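Local coordinates for small ribosomal subunit protein uS8 (Aquifex aeolicus, PDB 3RF2), which probably binds directly to the central domain of 16S rRNA and helps coordinate assembly of the platform of the 30S ribosomal subunit, at residues A[48-53]-A[93-98]; A[19-24]-A[104-109]; A[27-32]-A[89-94]; A[138-143]-A[161-166]; A[13-18]-A[110-115]. All coordinates share one frame; numbering follows the deposited sequence.

Contact 1 of 5, residues A[48-53]-A[93-98]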
# COMPACT_ATOMS: atom_id res chain seq x y z
N ASP A 48 -6.48 6.80 -2.85
CA ASP A 48 -7.04 5.83 -3.79
C ASP A 48 -5.88 5.07 -4.40
O ASP A 48 -4.71 5.40 -4.14
CB ASP A 48 -7.84 6.53 -4.87
CG ASP A 48 -9.01 5.68 -5.43
OD1 ASP A 48 -9.00 4.42 -5.34
OD2 ASP A 48 -9.95 6.29 -5.98
N TRP A 49 -6.20 4.04 -5.17
CA TRP A 49 -5.20 3.32 -5.94
C TRP A 49 -5.89 2.74 -7.17
O TRP A 49 -7.06 2.35 -7.11
CB TRP A 49 -4.57 2.21 -5.11
CG TRP A 49 -5.51 1.10 -4.78
CD1 TRP A 49 -6.35 1.03 -3.72
CD2 TRP A 49 -5.69 -0.12 -5.52
NE1 TRP A 49 -7.06 -0.15 -3.75
CE2 TRP A 49 -6.67 -0.87 -4.85
CE3 TRP A 49 -5.13 -0.64 -6.70
CZ2 TRP A 49 -7.10 -2.12 -5.30
CZ3 TRP A 49 -5.56 -1.89 -7.15
CH2 TRP A 49 -6.54 -2.61 -6.45
N GLU A 50 -5.17 2.68 -8.28
CA GLU A 50 -5.73 2.16 -9.53
C GLU A 50 -4.91 0.99 -10.09
O GLU A 50 -3.69 1.07 -10.14
CB GLU A 50 -5.76 3.28 -10.58
CG GLU A 50 -6.96 4.22 -10.52
CD GLU A 50 -6.76 5.42 -11.42
OE1 GLU A 50 -5.80 5.39 -12.22
OE2 GLU A 50 -7.53 6.41 -11.33
N ALA A 51 -5.57 -0.08 -10.52
CA ALA A 51 -4.89 -1.09 -11.33
C ALA A 51 -4.73 -0.59 -12.77
O ALA A 51 -5.72 -0.34 -13.46
CB ALA A 51 -5.66 -2.40 -11.32
N LEU A 52 -3.49 -0.44 -13.21
CA LEU A 52 -3.21 0.06 -14.55
C LEU A 52 -3.15 -1.09 -15.57
O LEU A 52 -2.07 -1.50 -15.99
CB LEU A 52 -1.92 0.89 -14.57
CG LEU A 52 -1.94 2.18 -13.75
CD1 LEU A 52 -0.61 2.92 -13.80
CD2 LEU A 52 -3.05 3.08 -14.23
N LYS A 53 -4.33 -1.60 -15.93
CA LYS A 53 -4.47 -2.65 -16.93
C LYS A 53 -5.19 -2.13 -18.17
O LYS A 53 -5.45 -0.93 -18.29
CB LYS A 53 -5.29 -3.80 -16.35
CG LYS A 53 -4.67 -4.45 -15.13
CD LYS A 53 -5.73 -5.04 -14.22
CE LYS A 53 -6.71 -5.93 -14.98
NZ LYS A 53 -7.71 -6.54 -14.06
N PRO A 93 0.93 -2.61 -13.37
CA PRO A 93 1.34 -1.59 -12.40
C PRO A 93 0.16 -1.05 -11.60
O PRO A 93 -0.94 -0.90 -12.12
CB PRO A 93 1.92 -0.48 -13.28
CG PRO A 93 1.93 -1.01 -14.70
CD PRO A 93 0.89 -2.08 -14.74
N ILE A 94 0.40 -0.79 -10.32
CA ILE A 94 -0.58 -0.11 -9.50
C ILE A 94 -0.17 1.34 -9.29
O ILE A 94 0.99 1.64 -9.01
CB ILE A 94 -0.77 -0.80 -8.18
CG1 ILE A 94 -1.56 -2.10 -8.37
CG2 ILE A 94 -1.52 0.11 -7.24
CD1 ILE A 94 -1.61 -2.95 -7.12
N LYS A 95 -1.13 2.24 -9.50
CA LYS A 95 -0.94 3.65 -9.27
C LYS A 95 -1.53 3.90 -7.90
O LYS A 95 -2.70 3.59 -7.65
CB LYS A 95 -1.65 4.48 -10.34
CG LYS A 95 -1.37 5.99 -10.25
CD LYS A 95 -2.09 6.77 -11.34
CE LYS A 95 -1.69 8.24 -11.30
NZ LYS A 95 -2.33 9.04 -12.40
N ILE A 96 -0.73 4.44 -6.99
CA ILE A 96 -1.24 4.78 -5.67
C ILE A 96 -1.34 6.28 -5.49
O ILE A 96 -0.36 6.99 -5.68
CB ILE A 96 -0.34 4.22 -4.55
CG1 ILE A 96 -0.38 2.68 -4.55
CG2 ILE A 96 -0.80 4.80 -3.19
CD1 ILE A 96 0.80 2.02 -3.87
N TYR A 97 -2.53 6.76 -5.10
CA TYR A 97 -2.73 8.18 -4.85
C TYR A 97 -2.59 8.49 -3.36
O TYR A 97 -3.32 7.93 -2.54
CB TYR A 97 -4.12 8.61 -5.32
CG TYR A 97 -4.32 8.55 -6.82
CD1 TYR A 97 -4.13 9.67 -7.62
CD2 TYR A 97 -4.72 7.37 -7.43
CE1 TYR A 97 -4.31 9.61 -9.00
CE2 TYR A 97 -4.91 7.30 -8.80
CZ TYR A 97 -4.70 8.42 -9.57
OH TYR A 97 -4.89 8.35 -10.93
N LEU A 98 -1.65 9.37 -3.02
CA LEU A 98 -1.34 9.62 -1.62
C LEU A 98 -2.25 10.66 -1.02
O LEU A 98 -2.74 11.55 -1.72
CB LEU A 98 0.11 10.05 -1.45
CG LEU A 98 1.16 9.06 -1.95
CD1 LEU A 98 2.51 9.74 -2.09
CD2 LEU A 98 1.25 7.85 -1.02
O HOH W 1 -4.31 7.88 -14.01
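D48 and E50 exchange backbone hydrogen bonds with Y97 and K95, and L52 N adds one to P93 O, along two antiparallel strands whose short axes come within 4.6 Å. E50 and K95 bond both ways, the shorter bond running from E50 N to K95 O at 2.7 Å. The D48–Y97 pair is lopsided: Y97 N reaches D48 O over 2.7 Å, while the return bond from D48 N is weak. The ladder ends where L52 N meets P93 O at 2.8 Å.

Polar side chains gather on the face of D48, E50, K95 and Y97. D48 pairs with K41, apart from the others. The carboxylate of E50 lies beside the phenol end of Y97, the two planes turned 67° apart, with E50 CD 3.7 Å from Y97 CE2. The fully extended K95 carries NZ to Y97 OH at 3.0 Å, and a water bound to K95 NZ makes a weak bond to E50 OE1. Salt bridges from K56 to E50 and from E60 to K95 complete the network of E50, K95 and Y97. A leucine in place of Y97 would probably leave K95 NZ without its phenol acceptor and the E50 carboxylate without its aromatic neighbour.

Apolar contacts occupy the other face: W49 CE3 packs on I94 CG2 at 3.7 Å, against L37 of helix 31-43. This is an edge pairing of a three-stranded antiparallel sheet backed by a helix.

Contact 2 of 5, residues A[19-24]-A[104-109]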
# COMPACT_ATOMS: atom_id res chain seq x y z
N MET A 19 7.67 11.51 1.65
CA MET A 19 8.66 12.47 2.12
C MET A 19 9.09 13.43 1.01
O MET A 19 9.58 14.52 1.29
CB MET A 19 9.82 11.76 2.81
CG MET A 19 9.39 11.20 4.18
SD MET A 19 10.65 10.36 5.14
CE MET A 19 11.34 9.28 3.89
N ARG A 20 8.86 13.03 -0.23
CA ARG A 20 9.06 13.90 -1.38
C ARG A 20 7.87 14.84 -1.61
O ARG A 20 7.92 15.72 -2.47
CB ARG A 20 9.28 13.05 -2.63
CG ARG A 20 10.61 13.30 -3.31
CD ARG A 20 11.16 12.01 -3.90
NE ARG A 20 10.11 11.21 -4.52
CZ ARG A 20 10.09 9.88 -4.55
NH1 ARG A 20 11.08 9.18 -3.99
NH2 ARG A 20 9.08 9.25 -5.13
N ARG A 21 6.79 14.63 -0.85
CA ARG A 21 5.55 15.40 -1.03
C ARG A 21 4.93 15.13 -2.39
O ARG A 21 4.35 16.03 -3.00
CB ARG A 21 5.79 16.90 -0.82
CG ARG A 21 6.04 17.27 0.63
CD ARG A 21 6.27 18.77 0.83
NE ARG A 21 6.65 19.06 2.21
CZ ARG A 21 7.88 18.93 2.70
NH1 ARG A 21 8.86 18.51 1.92
NH2 ARG A 21 8.13 19.21 3.97
N ASP A 22 5.05 13.90 -2.86
CA ASP A 22 4.47 13.52 -4.14
C ASP A 22 2.98 13.20 -4.07
O ASP A 22 2.46 12.75 -3.04
CB ASP A 22 5.23 12.33 -4.73
CG ASP A 22 6.65 12.69 -5.18
OD1 ASP A 22 6.89 13.85 -5.57
OD2 ASP A 22 7.52 11.79 -5.15
N ASP A 23 2.30 13.40 -5.18
CA ASP A 23 0.88 13.13 -5.31
C ASP A 23 0.60 11.64 -5.47
O ASP A 23 -0.44 11.14 -5.05
CB ASP A 23 0.33 13.89 -6.53
CG ASP A 23 0.30 15.40 -6.30
OD1 ASP A 23 0.34 15.85 -5.13
OD2 ASP A 23 0.23 16.14 -7.31
N PHE A 24 1.54 10.93 -6.09
CA PHE A 24 1.34 9.52 -6.35
C PHE A 24 2.64 8.75 -6.55
O PHE A 24 3.73 9.33 -6.51
CB PHE A 24 0.44 9.32 -7.57
CG PHE A 24 1.09 9.72 -8.86
CD1 PHE A 24 1.98 8.88 -9.50
CD2 PHE A 24 0.82 10.95 -9.44
CE1 PHE A 24 2.58 9.24 -10.68
CE2 PHE A 24 1.42 11.32 -10.62
CZ PHE A 24 2.30 10.47 -11.25
N LYS A 104 -0.64 22.15 1.19
CA LYS A 104 0.79 22.14 0.90
C LYS A 104 1.44 20.76 1.07
O LYS A 104 2.63 20.59 0.84
CB LYS A 104 1.53 23.19 1.75
CG LYS A 104 1.27 24.64 1.33
CD LYS A 104 1.68 25.62 2.43
CE LYS A 104 2.76 26.60 1.97
NZ LYS A 104 3.19 27.54 3.05
N LYS A 105 0.66 19.77 1.50
CA LYS A 105 1.18 18.41 1.58
C LYS A 105 2.30 18.23 2.62
O LYS A 105 3.16 17.37 2.47
CB LYS A 105 1.67 17.92 0.21
CG LYS A 105 0.58 17.89 -0.85
CD LYS A 105 1.08 17.30 -2.17
CE LYS A 105 2.11 18.20 -2.84
NZ LYS A 105 2.50 17.69 -4.19
N ARG A 106 2.27 19.05 3.67
CA ARG A 106 3.25 18.93 4.74
C ARG A 106 2.80 17.95 5.84
O ARG A 106 3.60 17.49 6.64
CB ARG A 106 3.55 20.30 5.35
CG ARG A 106 4.27 21.25 4.38
CD ARG A 106 4.38 22.67 4.95
NE ARG A 106 5.14 23.56 4.07
CZ ARG A 106 5.08 24.89 4.11
NH1 ARG A 106 4.29 25.49 5.00
NH2 ARG A 106 5.81 25.61 3.27
N LYS A 107 1.51 17.63 5.84
CA LYS A 107 0.94 16.70 6.80
C LYS A 107 0.37 15.45 6.09
O LYS A 107 -0.75 15.48 5.56
CB LYS A 107 -0.15 17.39 7.65
CG LYS A 107 0.37 18.54 8.54
CD LYS A 107 -0.75 19.46 9.10
CE LYS A 107 -1.81 18.65 9.87
NZ LYS A 107 -2.86 19.49 10.54
N SER A 108 1.15 14.37 6.08
CA SER A 108 0.75 13.10 5.50
C SER A 108 -0.29 12.37 6.35
O SER A 108 -0.24 12.43 7.58
CB SER A 108 1.99 12.21 5.33
OG SER A 108 1.65 10.87 5.02
N ALA A 109 -1.23 11.69 5.71
CA ALA A 109 -2.15 10.85 6.46
C ALA A 109 -1.40 9.68 7.11
O ALA A 109 -1.81 9.16 8.14
CB ALA A 109 -3.25 10.33 5.55
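The guanidinium of R21 has R106 CG at its edge, near its plane, with R21 NE 3.9 Å from that carbon. The guanidinium of R106 is turned 90° to it. Closer to the backbone, the aliphatic part of R21 runs past the carbonyl of K105, R21 CG lying 3.4 Å from K105 O.

The polar link is made by K105. Its chain is extended as far as CD and then bends (chi3 -67°), which carries the ammonium group back to the opposite loop. There K105 NZ donates to R21 O at 2.8 Å, nearly in line with the carbonyl, and forms a salt bridge to D23 OD1 at 3.0 Å, approaching from above the carboxylate plane. One lysine thus grips both a main-chain oxygen and an acid two residues further on. R20 closes a separate salt bridge on D22, with NE and NH2 both directed to D22 OD2.

R21 has positive phi and ends helix 6-19 in a Schellman motif. The contact is a loop-to-loop link at the surface, in which the lysine of one loop holds the carbonyl of the residue that ends the Schellman-capped helix, joining the turn before strand 24-28 to the loop that leads toward strand 113-115.

Contact 3 of 5, residues A[27-32]-A[89-94]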
# COMPACT_ATOMS: atom_id res chain seq x y z
N VAL A 27 3.57 1.01 -8.07
CA VAL A 27 4.21 -0.21 -7.55
C VAL A 27 3.82 -1.45 -8.37
O VAL A 27 2.77 -1.47 -9.00
CB VAL A 27 3.83 -0.46 -6.07
CG1 VAL A 27 4.33 0.67 -5.20
CG2 VAL A 27 2.33 -0.63 -5.92
N PRO A 28 4.67 -2.48 -8.36
CA PRO A 28 4.33 -3.73 -9.06
C PRO A 28 3.07 -4.39 -8.54
O PRO A 28 2.82 -4.39 -7.34
CB PRO A 28 5.55 -4.61 -8.79
CG PRO A 28 6.68 -3.64 -8.69
CD PRO A 28 6.10 -2.42 -8.01
N SER A 29 2.29 -4.98 -9.43
CA SER A 29 1.05 -5.66 -9.06
C SER A 29 1.32 -6.80 -8.08
O SER A 29 2.43 -7.32 -8.03
CB SER A 29 0.39 -6.26 -10.31
OG SER A 29 -0.90 -6.77 -10.02
N SER A 30 0.29 -7.18 -7.32
CA SER A 30 0.31 -8.30 -6.40
C SER A 30 -1.10 -8.36 -5.85
O SER A 30 -1.70 -7.32 -5.64
CB SER A 30 1.30 -8.03 -5.26
OG SER A 30 1.32 -9.07 -4.31
N LYS A 31 -1.65 -9.55 -5.61
CA LYS A 31 -3.02 -9.61 -5.10
C LYS A 31 -3.08 -9.29 -3.61
O LYS A 31 -4.06 -8.72 -3.11
CB LYS A 31 -3.68 -10.96 -5.37
CG LYS A 31 -5.11 -11.11 -4.81
CD LYS A 31 -6.07 -10.05 -5.37
CE LYS A 31 -7.53 -10.53 -5.43
NZ LYS A 31 -7.76 -11.60 -6.46
N LEU A 32 -2.04 -9.69 -2.90
CA LEU A 32 -1.87 -9.34 -1.51
C LEU A 32 -1.72 -7.82 -1.35
O LEU A 32 -2.38 -7.22 -0.51
CB LEU A 32 -0.64 -10.04 -0.93
CG LEU A 32 -0.41 -9.76 0.55
CD1 LEU A 32 -1.72 -9.86 1.29
CD2 LEU A 32 0.62 -10.75 1.14
N GLY A 89 4.76 -9.84 -17.97
CA GLY A 89 4.05 -11.06 -17.64
C GLY A 89 2.56 -10.91 -17.37
O GLY A 89 1.87 -10.10 -18.01
N THR A 90 2.06 -11.71 -16.44
CA THR A 90 0.67 -11.63 -16.02
C THR A 90 0.47 -10.50 -15.03
O THR A 90 -0.54 -10.44 -14.32
CB THR A 90 0.22 -12.94 -15.35
OG1 THR A 90 -1.17 -12.85 -15.02
CG2 THR A 90 1.03 -13.19 -14.07
N GLN A 91 1.43 -9.58 -14.97
CA GLN A 91 1.43 -8.57 -13.92
C GLN A 91 1.28 -7.14 -14.45
O GLN A 91 1.72 -6.84 -15.56
CB GLN A 91 2.70 -8.71 -13.07
CG GLN A 91 2.80 -7.71 -11.94
CD GLN A 91 3.89 -8.05 -10.97
OE1 GLN A 91 3.63 -8.55 -9.86
NE2 GLN A 91 5.13 -7.78 -11.36
N TYR A 92 0.68 -6.27 -13.63
CA TYR A 92 0.34 -4.90 -14.02
C TYR A 92 0.72 -3.88 -12.96
O TYR A 92 0.81 -4.24 -11.79
CB TYR A 92 -1.16 -4.79 -14.30
CG TYR A 92 -2.06 -5.44 -13.26
CD1 TYR A 92 -2.69 -4.69 -12.29
CD2 TYR A 92 -2.31 -6.81 -13.28
CE1 TYR A 92 -3.53 -5.27 -11.36
CE2 TYR A 92 -3.15 -7.40 -12.36
CZ TYR A 92 -3.75 -6.63 -11.40
OH TYR A 92 -4.59 -7.21 -10.47
N PRO A 93 0.93 -2.61 -13.37
CA PRO A 93 1.34 -1.59 -12.40
C PRO A 93 0.16 -1.05 -11.60
O PRO A 93 -0.94 -0.90 -12.12
CB PRO A 93 1.92 -0.48 -13.28
CG PRO A 93 1.93 -1.01 -14.70
CD PRO A 93 0.89 -2.08 -14.74
N ILE A 94 0.40 -0.79 -10.32
CA ILE A 94 -0.58 -0.11 -9.50
C ILE A 94 -0.17 1.34 -9.29
O ILE A 94 0.99 1.64 -9.01
CB ILE A 94 -0.77 -0.80 -8.18
CG1 ILE A 94 -1.56 -2.10 -8.37
CG2 ILE A 94 -1.52 0.11 -7.24
CD1 ILE A 94 -1.61 -2.95 -7.12
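An antiparallel strand pairing between 24-28 and 93-98 gives way here to two diverging loops, one leading into helix 31-43 and the other arriving from the region of residues 59-93 that other S8 sequences lack. V27 and I94 form a hydrogen-bonded pair near its end: V27 N donates to I94 O and I94 N to V27 O, both at 2.8 Å. The second bond is the straighter, at 173° on its hydrogen. Beside them V27 CG2 packs on I94 CB at 3.8 Å. On the same side of the sheet, M10 of helix 6-19 touches V27, while L37 of helix 31-43 touches I94, so that the pair lies beneath two helices.

Beyond P28 the strands part, and S29 becomes the main point of contact. The ring of Y92 lies flat against this serine, whose OG stands 3.1 Å above the ring plane, over its centre. The exact placement of S29 CB is doubtful, because it stands too close to the carbonyl oxygen of Y92. Both side chains contribute to the stacking of hydroxyl on ring: S29 OG is anti to its own amide nitrogen (chi1 -172°), and Y92 CG sits between N and the carbonyl carbon (chi1 46°), which brings the phenol back across the serine. A hydrogen bond from Y92 to E34 of helix 31-43 fixes the far end of the phenol, and K53 makes a cation-pi contact with the ring. S30, next in the chain, occupies the N-cap position of that helix, while A51 of strand 46-51 also touches Y92.

Contact 4 of 5, residues A[138-143]-A[161-166]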
# COMPACT_ATOMS: atom_id res chain seq x y z
N GLY A 138 -3.91 3.64 15.73
CA GLY A 138 -3.32 3.14 14.50
C GLY A 138 -3.97 1.81 14.15
O GLY A 138 -4.96 1.40 14.76
N ILE A 139 -3.43 1.12 13.15
CA ILE A 139 -3.97 -0.18 12.79
C ILE A 139 -2.88 -1.20 12.57
O ILE A 139 -1.76 -0.86 12.19
CB ILE A 139 -4.78 -0.14 11.48
CG1 ILE A 139 -3.88 0.23 10.31
CG2 ILE A 139 -5.96 0.83 11.59
CD1 ILE A 139 -4.63 0.25 8.96
N ALA A 140 -3.23 -2.46 12.81
CA ALA A 140 -2.45 -3.56 12.30
C ALA A 140 -3.21 -4.06 11.10
O ALA A 140 -4.44 -4.12 11.12
CB ALA A 140 -2.32 -4.67 13.34
N ILE A 141 -2.48 -4.40 10.04
CA ILE A 141 -3.10 -5.08 8.92
C ILE A 141 -2.78 -6.57 9.04
O ILE A 141 -1.62 -6.95 9.14
CB ILE A 141 -2.58 -4.51 7.58
CG1 ILE A 141 -3.04 -3.05 7.42
CG2 ILE A 141 -3.06 -5.39 6.44
CD1 ILE A 141 -2.35 -2.31 6.31
N VAL A 142 -3.83 -7.39 9.04
CA VAL A 142 -3.69 -8.81 9.34
C VAL A 142 -4.29 -9.70 8.27
O VAL A 142 -5.43 -9.51 7.85
CB VAL A 142 -4.36 -9.17 10.68
CG1 VAL A 142 -3.74 -8.34 11.82
CG2 VAL A 142 -5.83 -8.93 10.61
N SER A 143 -3.52 -10.71 7.85
CA SER A 143 -4.01 -11.68 6.88
C SER A 143 -4.73 -12.82 7.60
O SER A 143 -4.09 -13.64 8.26
CB SER A 143 -2.86 -12.23 6.05
OG SER A 143 -3.31 -13.23 5.16
N GLY A 161 -4.70 -14.32 12.68
CA GLY A 161 -4.06 -14.20 11.39
C GLY A 161 -2.63 -13.71 11.45
O GLY A 161 -2.11 -13.41 12.52
N GLU A 162 -2.01 -13.62 10.28
CA GLU A 162 -0.65 -13.12 10.19
C GLU A 162 -0.64 -11.60 10.25
O GLU A 162 -1.41 -10.94 9.57
CB GLU A 162 0.00 -13.62 8.91
CG GLU A 162 1.48 -13.25 8.80
CD GLU A 162 2.10 -13.78 7.52
OE1 GLU A 162 1.34 -14.10 6.58
OE2 GLU A 162 3.35 -13.89 7.46
N VAL A 163 0.24 -11.05 11.08
CA VAL A 163 0.31 -9.61 11.21
C VAL A 163 1.28 -9.07 10.19
O VAL A 163 2.50 -9.15 10.36
CB VAL A 163 0.78 -9.17 12.60
CG1 VAL A 163 0.69 -7.65 12.72
CG2 VAL A 163 -0.04 -9.86 13.70
N ILE A 164 0.72 -8.50 9.12
CA ILE A 164 1.54 -7.99 8.03
C ILE A 164 2.22 -6.68 8.36
O ILE A 164 3.37 -6.46 7.97
CB ILE A 164 0.72 -7.84 6.73
CG1 ILE A 164 0.11 -9.17 6.32
CG2 ILE A 164 1.59 -7.31 5.61
CD1 ILE A 164 -0.76 -9.08 5.10
N ALA A 165 1.51 -5.79 9.07
CA ALA A 165 2.03 -4.43 9.23
C ALA A 165 1.35 -3.63 10.34
O ALA A 165 0.20 -3.88 10.69
CB ALA A 165 1.89 -3.67 7.89
N PHE A 166 2.06 -2.63 10.85
CA PHE A 166 1.49 -1.60 11.70
C PHE A 166 1.44 -0.30 10.91
O PHE A 166 2.39 0.04 10.22
CB PHE A 166 2.36 -1.36 12.94
CG PHE A 166 2.18 -2.38 14.02
CD1 PHE A 166 1.53 -3.58 13.77
CD2 PHE A 166 2.65 -2.13 15.31
CE1 PHE A 166 1.35 -4.51 14.78
CE2 PHE A 166 2.48 -3.05 16.32
CZ PHE A 166 1.82 -4.25 16.05
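With backbone angles of -76° and -38°, I164 leaves the extended conformation and sets its amide and that of A165 against the same residue, I141. The result is a classic beta bulge in the antiparallel pairing of strands 139-144 and 161-167. I141 O takes both amides, I164 N at 2.8 Å and nearly in line with the carbonyl, A165 N more weakly at 3.3 Å. In return I141 N donates to A165 O over 2.8 Å.

On the far side of the bulge the ladder resumes with S143 and E162, bonded in both directions; S143 N reaches E162 O at 2.7 Å in the carbonyl plane. G161 lies close to S143 O, where a CB would clash. The bulge also directs I164 toward the neighbouring strand, its CG1 beside the backbone N (chi1 -58°) and its CD1 3.9 Å from S143 CB. I36 of helix 31-43 packs on both I141 and I164, so the kinked pair lies against that helix, while E162 bonds to S117.

A140, V142, V163 and F166 share one face of the sheet. There the F166 ring approaches the small side chain of A140 obliquely, with F166 CE1 3.9 Å from A140 CB.

Contact 5 of 5, residues A[13-18]-A[110-115]. With SO4 (sulfate ion), chain D.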
# COMPACT_ATOMS: atom_id res chain seq x y z
N ALA A 13 8.84 2.51 -0.74
CA ALA A 13 8.43 3.41 -1.82
C ALA A 13 7.37 4.42 -1.34
O ALA A 13 7.49 5.64 -1.56
CB ALA A 13 7.90 2.60 -3.00
N ILE A 14 6.34 3.91 -0.69
CA ILE A 14 5.25 4.77 -0.25
C ILE A 14 5.82 5.86 0.64
O ILE A 14 5.57 7.05 0.42
CB ILE A 14 4.18 3.97 0.50
CG1 ILE A 14 3.32 3.20 -0.49
CG2 ILE A 14 3.31 4.89 1.33
CD1 ILE A 14 2.40 2.18 0.17
N LYS A 15 6.63 5.46 1.62
CA LYS A 15 7.19 6.40 2.57
C LYS A 15 8.05 7.46 1.89
O LYS A 15 7.99 8.64 2.24
CB LYS A 15 8.00 5.67 3.66
CG LYS A 15 7.12 5.09 4.78
CD LYS A 15 7.85 3.98 5.58
CE LYS A 15 8.97 4.54 6.46
NZ LYS A 15 9.48 3.54 7.45
N ASN A 16 8.87 7.05 0.93
CA ASN A 16 9.76 8.00 0.26
C ASN A 16 8.99 9.02 -0.56
O ASN A 16 9.31 10.20 -0.55
CB ASN A 16 10.77 7.27 -0.60
CG ASN A 16 11.88 6.66 0.22
OD1 ASN A 16 12.15 7.11 1.34
ND2 ASN A 16 12.53 5.62 -0.33
N ALA A 17 7.98 8.54 -1.28
CA ALA A 17 7.15 9.41 -2.09
C ALA A 17 6.48 10.42 -1.17
O ALA A 17 6.42 11.61 -1.48
CB ALA A 17 6.12 8.59 -2.86
N ILE A 18 6.01 9.96 -0.02
CA ILE A 18 5.44 10.88 0.96
C ILE A 18 6.45 11.93 1.38
O ILE A 18 6.13 13.12 1.47
CB ILE A 18 4.92 10.14 2.19
CG1 ILE A 18 3.64 9.38 1.86
CG2 ILE A 18 4.63 11.13 3.32
CD1 ILE A 18 3.14 8.50 2.98
N ILE A 110 -0.29 9.28 6.50
CA ILE A 110 0.51 8.20 7.06
C ILE A 110 1.69 8.75 7.83
O ILE A 110 2.57 9.38 7.25
CB ILE A 110 1.02 7.23 6.00
CG1 ILE A 110 -0.16 6.52 5.35
CG2 ILE A 110 1.96 6.20 6.65
CD1 ILE A 110 0.25 5.68 4.16
N THR A 111 1.71 8.53 9.14
CA THR A 111 2.87 8.92 9.92
C THR A 111 3.97 7.88 9.73
O THR A 111 5.13 8.23 9.54
CB THR A 111 2.53 9.08 11.39
OG1 THR A 111 1.64 10.19 11.55
CG2 THR A 111 3.82 9.32 12.21
N ASN A 112 3.59 6.61 9.75
CA ASN A 112 4.54 5.54 9.51
C ASN A 112 3.84 4.27 9.13
O ASN A 112 2.67 4.07 9.44
CB ASN A 112 5.41 5.30 10.76
CG ASN A 112 6.82 4.81 10.41
OD1 ASN A 112 7.08 4.27 9.33
ND2 ASN A 112 7.75 5.01 11.34
N ILE A 113 4.58 3.39 8.48
CA ILE A 113 4.04 2.12 8.07
C ILE A 113 5.19 1.13 8.05
O ILE A 113 6.18 1.35 7.38
CB ILE A 113 3.33 2.22 6.70
CG1 ILE A 113 2.86 0.85 6.22
CG2 ILE A 113 4.22 2.85 5.66
CD1 ILE A 113 1.85 0.94 5.11
N VAL A 114 5.05 0.05 8.81
CA VAL A 114 6.17 -0.84 9.07
C VAL A 114 5.74 -2.29 8.98
O VAL A 114 4.70 -2.68 9.50
CB VAL A 114 6.75 -0.61 10.47
CG1 VAL A 114 7.23 0.82 10.62
CG2 VAL A 114 5.70 -0.90 11.50
N LYS A 115 6.57 -3.09 8.29
CA LYS A 115 6.32 -4.51 8.15
C LYS A 115 6.54 -5.20 9.51
O LYS A 115 7.47 -4.89 10.22
CB LYS A 115 7.24 -5.10 7.08
CG LYS A 115 6.96 -6.56 6.72
CD LYS A 115 6.14 -6.68 5.44
CE LYS A 115 5.36 -7.97 5.39
NZ LYS A 115 6.26 -9.15 5.18
S SO4 D . 11.55 5.01 10.45
O1 SO4 D . 10.42 4.09 10.50
O2 SO4 D . 12.77 4.28 10.11
O3 SO4 D . 11.69 5.67 11.75
O4 SO4 D . 11.32 5.99 9.39
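K15 and N112 jointly hold a sulfate ion, probably from the crystallisation liquor, while bonding to each other. N112 splits its amide between two tasks: ND2 donates to sulfate O1 at 2.9 Å with an angle of 169° at the hydrogen, and OD1 accepts K15 NZ at 3.1 Å, in the carbonyl plane and on a lone pair. K15 NZ also reaches sulfate O1, but weakly. N112 OD1 takes a second donor as well, the amide N of I113 at 2.8 Å. An alanine in place of N112 would probably cost the sulfate its stronger bond and leave K15 NZ without its amide acceptor.

The bend in the lysine chain at chi3 (71°) lays CG and CD beside I113 CG2 and sends the end of the chain to N112, with K15 CG 3.8 Å from I113 CG2. This packs helix 6-19 against the start of strand 113-115, where T111 and N112 both face W168 in a classic beta bulge.

Beneath the polar group the interface is aliphatic. I18 CD1 meets I110 CB at 3.9 Å, the two side chains crossing at about a right angle, and I14 CG2 approaches I110 CD1 at 4.2 Å. F45 touches I110, and L98 of strand 93-98 lies against I18.

Overall arrangement
Contacts 1 and 3 share P93 and I94 and build the three-stranded sheet, strand 93-98 lying between 24-28 and 46-51; their centres are about 10 Å apart, and all distances here run between centres. Contact 2, about 17 Å from contact 1, ties the loop before strand 24-28 to the one after 93-98. Contact 5 sets helix 6-19 on strand 113-115, the neighbour of strand 161-167 in the second sheet, where contact 4 lies about 15 Å away. Contact 4 comes last along the chain; contact 5 spans the other three. Contacts 1 and 4 lie on opposite sides of the chain's centre, about 21 Å apart, and helix 6-19 bridges the two sheets of this rRNA-binding protein.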